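Local coordinates for protein oxidase (Sinorhizobium meliloti, PDB 4FFU) that is of uncertain function: it belongs to the MaoC-like dehydratase family and resembles NodN, although it has been named a monoamine oxidase-like protein, at residues Arg45-Ala56 against Arg80-Ile90. Numbering follows the deposited sequence.
Sequences RTITETDFVVHA and RIAHGTMIFSI
The His55 ring is met in three different ways, by His83 at the N-cap and by Thr85 and Met86 in the first turn of helix 84-93. CB of selenomethionine Met86 lies over the centre of one face, 3.5 Å from the ring centroid, a CH-pi contact. At the ring edge, in plane, NE2 of His55 and OG1 of Thr85 share a 2.7 Å hydrogen bond, nearly straight at 163°; either atom could be the donor. CD2 of His55 sits 3.4 Å above the His83 ring plane, offset toward its rim. With CG of His55 anti to the backbone N (chi1 -163°), the imidazole projects toward helix 84-93, and ND1 is hydrogen-bonded to His58 of a second subunit. NE2 of His83 is hydrogen-bonded to O of Asp61.

Met86 also serves Phe52: its chain bends at chi3, bringing CE near CD1 of Phe52 while SE stays oblique to that ring, a Met-aromatic contact. CZ of Phe52 packs on CB of Ala82. Just past strand 39-46, CD1 of Ile47 and CD1 of Ile90 meet tip to tip, and Ile90 CD1 lies over one face of the Arg45 guanidinium. NH2 of Arg45 makes a 2.8 Å salt bridge to OD1 of Asp51, whose OD2 accepts from N and OG1 of Thr48 in a capping box; NH1 of Arg45 bonds His58 O of the second subunit.

On the other flank, OE2 of Glu49, in the Arg80 guanidinium plane, accepts NH1 of Arg80 on its own anti lone pair (2.9 Å) and NH2 by a longer, more bent bond (3.2 Å). An alanine in place of Glu49 would probably leave the Arg80 guanidinium without this charged mate and freer to turn.

Segments 49-56 and 84-90 cross at 106°, their axes 10.3 Å apart at closest, a distance filled mostly by side chains. Helix 84-93 packs on strand 157-168 through Ile87 and Phe88, consistent with the hot-dog fold of MaoC-like proteins. The chemistry implies a buried contact whose His55 ring is both packed and hydrogen-bonded at each nitrogen, with the Glu49-Arg80 salt bridge at its partly exposed edge.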
# COMPACT_ATOMS: atom_id res chain seq x y z
N ARG I 45 2.21 -12.69 14.16
CA ARG I 45 2.33 -12.12 12.83
C ARG I 45 3.79 -12.14 12.43
O ARG I 45 4.64 -11.60 13.14
CB ARG I 45 1.77 -10.69 12.78
CG ARG I 45 1.98 -10.01 11.42
CD ARG I 45 1.20 -8.72 11.38
NE ARG I 45 1.56 -7.96 10.19
CZ ARG I 45 1.21 -6.70 10.01
NH1 ARG I 45 0.46 -6.09 10.94
NH2 ARG I 45 1.60 -6.07 8.91
N THR I 46 4.10 -12.80 11.32
CA THR I 46 5.46 -12.82 10.79
C THR I 46 5.80 -11.48 10.13
O THR I 46 5.03 -10.99 9.30
CB THR I 46 5.60 -13.96 9.78
OG1 THR I 46 5.32 -15.19 10.47
CG2 THR I 46 7.03 -13.98 9.18
N ILE I 47 6.92 -10.88 10.53
CA ILE I 47 7.36 -9.59 10.01
C ILE I 47 8.11 -9.88 8.72
O ILE I 47 9.08 -10.63 8.74
CB ILE I 47 8.24 -8.85 11.03
CG1 ILE I 47 7.44 -8.63 12.35
CG2 ILE I 47 8.76 -7.55 10.42
CD1 ILE I 47 6.11 -7.89 12.15
N THR I 48 7.61 -9.33 7.61
CA THR I 48 8.07 -9.70 6.28
C THR I 48 8.86 -8.55 5.69
O THR I 48 8.83 -7.42 6.18
CB THR I 48 6.89 -10.02 5.30
OG1 THR I 48 6.09 -8.84 5.10
CG2 THR I 48 6.00 -11.14 5.88
N GLU I 49 9.56 -8.84 4.60
CA GLU I 49 10.25 -7.76 3.87
C GLU I 49 9.23 -6.72 3.38
O GLU I 49 9.53 -5.51 3.34
CB GLU I 49 11.01 -8.36 2.69
CG GLU I 49 11.81 -7.37 1.85
CD GLU I 49 12.61 -8.09 0.77
OE1 GLU I 49 11.99 -8.74 -0.09
OE2 GLU I 49 13.85 -8.00 0.77
N THR I 50 8.01 -7.17 3.08
CA THR I 50 6.91 -6.24 2.71
C THR I 50 6.65 -5.22 3.80
O THR I 50 6.48 -4.02 3.55
CB THR I 50 5.59 -6.99 2.45
OG1 THR I 50 5.79 -7.88 1.34
CG2 THR I 50 4.48 -6.00 2.05
N ASP I 51 6.62 -5.70 5.03
CA ASP I 51 6.38 -4.81 6.17
C ASP I 51 7.47 -3.74 6.32
O ASP I 51 7.17 -2.59 6.72
CB ASP I 51 6.24 -5.66 7.44
CG ASP I 51 5.03 -6.55 7.41
OD1 ASP I 51 3.90 -6.04 7.29
OD2 ASP I 51 5.20 -7.81 7.52
N PHE I 52 8.73 -4.11 6.04
CA PHE I 52 9.85 -3.15 6.06
C PHE I 52 9.62 -2.08 5.00
O PHE I 52 9.76 -0.90 5.29
CB PHE I 52 11.21 -3.81 5.77
CG PHE I 52 11.85 -4.50 6.94
CD1 PHE I 52 11.17 -5.44 7.71
CD2 PHE I 52 13.20 -4.26 7.21
CE1 PHE I 52 11.82 -6.09 8.76
CE2 PHE I 52 13.87 -4.93 8.23
CZ PHE I 52 13.17 -5.84 9.02
N VAL I 53 9.26 -2.50 3.79
CA VAL I 53 9.12 -1.59 2.64
C VAL I 53 7.88 -0.68 2.82
O VAL I 53 7.97 0.51 2.55
CB VAL I 53 9.05 -2.39 1.32
CG1 VAL I 53 8.70 -1.49 0.13
CG2 VAL I 53 10.38 -3.11 1.08
N VAL I 54 6.78 -1.26 3.33
CA VAL I 54 5.55 -0.49 3.66
C VAL I 54 5.85 0.50 4.76
O VAL I 54 5.47 1.67 4.66
CB VAL I 54 4.37 -1.41 4.04
CG1 VAL I 54 3.18 -0.55 4.49
CG2 VAL I 54 3.97 -2.22 2.81
N HIS I 55 6.55 0.06 5.81
CA HIS I 55 6.81 1.01 6.91
C HIS I 55 7.64 2.21 6.43
O HIS I 55 7.36 3.35 6.82
CB HIS I 55 7.56 0.36 8.07
CG HIS I 55 7.47 1.16 9.33
ND1 HIS I 55 6.33 1.20 10.10
CD2 HIS I 55 8.36 1.98 9.94
CE1 HIS I 55 6.53 1.98 11.15
NE2 HIS I 55 7.75 2.48 11.07
N ALA I 56 8.67 1.94 5.64
CA ALA I 56 9.51 3.01 5.06
C ALA I 56 8.66 3.98 4.25
O ALA I 56 8.73 5.20 4.43
CB ALA I 56 10.60 2.44 4.19
N ARG I 80 19.34 -6.66 7.65
CA ARG I 80 18.49 -5.49 7.84
C ARG I 80 17.71 -5.63 9.14
O ARG I 80 17.35 -6.74 9.53
CB ARG I 80 17.52 -5.34 6.67
CG ARG I 80 18.18 -4.85 5.38
CD ARG I 80 17.20 -5.06 4.23
NE ARG I 80 17.21 -6.46 3.82
CZ ARG I 80 16.36 -6.99 2.93
NH1 ARG I 80 15.39 -6.23 2.40
NH2 ARG I 80 16.50 -8.28 2.57
N ILE I 81 17.46 -4.51 9.82
CA ILE I 81 16.71 -4.53 11.07
C ILE I 81 15.46 -3.65 10.95
O ILE I 81 15.48 -2.62 10.29
CB ILE I 81 17.57 -4.11 12.30
CG1 ILE I 81 17.99 -2.65 12.21
CG2 ILE I 81 18.78 -5.04 12.45
CD1 ILE I 81 18.70 -2.07 13.44
N ALA I 82 14.38 -4.10 11.57
CA ALA I 82 13.09 -3.39 11.49
C ALA I 82 13.18 -2.06 12.19
O ALA I 82 13.89 -1.93 13.19
CB ALA I 82 11.99 -4.24 12.14
N HIS I 83 12.47 -1.06 11.67
CA HIS I 83 12.36 0.24 12.35
C HIS I 83 11.74 0.04 13.74
O HIS I 83 10.79 -0.73 13.87
CB HIS I 83 11.37 1.13 11.60
CG HIS I 83 11.69 1.39 10.17
ND1 HIS I 83 11.49 0.46 9.17
CD2 HIS I 83 12.05 2.54 9.55
CE1 HIS I 83 11.77 1.01 8.00
NE2 HIS I 83 12.12 2.27 8.20
N GLY I 84 12.26 0.75 14.74
CA GLY I 84 11.65 0.74 16.07
C GLY I 84 10.16 1.09 16.07
O GLY I 84 9.36 0.46 16.77
N THR I 85 9.80 2.08 15.26
CA THR I 85 8.41 2.51 15.19
C THR I 85 7.52 1.44 14.55
O THR I 85 6.32 1.44 14.82
CB THR I 85 8.23 3.84 14.42
OG1 THR I 85 8.91 3.77 13.17
CG2 THR I 85 8.75 5.05 15.25
N MSE I 86 8.08 0.56 13.72
CA MSE I 86 7.29 -0.57 13.12
C MSE I 86 6.99 -1.63 14.17
O MSE I 86 5.86 -2.13 14.29
CB MSE I 86 8.05 -1.28 11.99
CG MSE I 86 7.08 -2.20 11.26
SE MSE I 86 8.13 -3.63 10.39
CE MSE I 86 9.65 -2.61 9.66
N ILE I 87 8.00 -1.98 14.96
CA ILE I 87 7.77 -3.02 15.99
C ILE I 87 6.76 -2.50 17.00
O ILE I 87 5.88 -3.22 17.46
CB ILE I 87 9.09 -3.49 16.59
CG1 ILE I 87 9.98 -4.04 15.44
CG2 ILE I 87 8.89 -4.60 17.62
CD1 ILE I 87 9.29 -5.05 14.51
N PHE I 88 6.86 -1.22 17.31
CA PHE I 88 5.89 -0.57 18.20
C PHE I 88 4.49 -0.56 17.60
O PHE I 88 3.55 -0.99 18.25
CB PHE I 88 6.36 0.84 18.55
CG PHE I 88 5.47 1.53 19.56
CD1 PHE I 88 5.22 0.96 20.80
CD2 PHE I 88 4.93 2.80 19.27
CE1 PHE I 88 4.40 1.59 21.75
CE2 PHE I 88 4.11 3.44 20.21
CZ PHE I 88 3.85 2.84 21.44
N SER I 89 4.34 -0.02 16.37
CA SER I 89 3.02 0.10 15.73
C SER I 89 2.35 -1.24 15.49
O SER I 89 1.15 -1.38 15.73
CB SER I 89 3.12 0.88 14.41
OG SER I 89 3.66 2.17 14.64
N ILE I 90 3.11 -2.21 14.99
CA ILE I 90 2.54 -3.54 14.78
C ILE I 90 2.29 -4.23 16.10
O ILE I 90 1.24 -4.89 16.28
CB ILE I 90 3.39 -4.40 13.81
CG1 ILE I 90 3.36 -3.77 12.41
CG2 ILE I 90 2.85 -5.84 13.70
CD1 ILE I 90 4.19 -4.54 11.40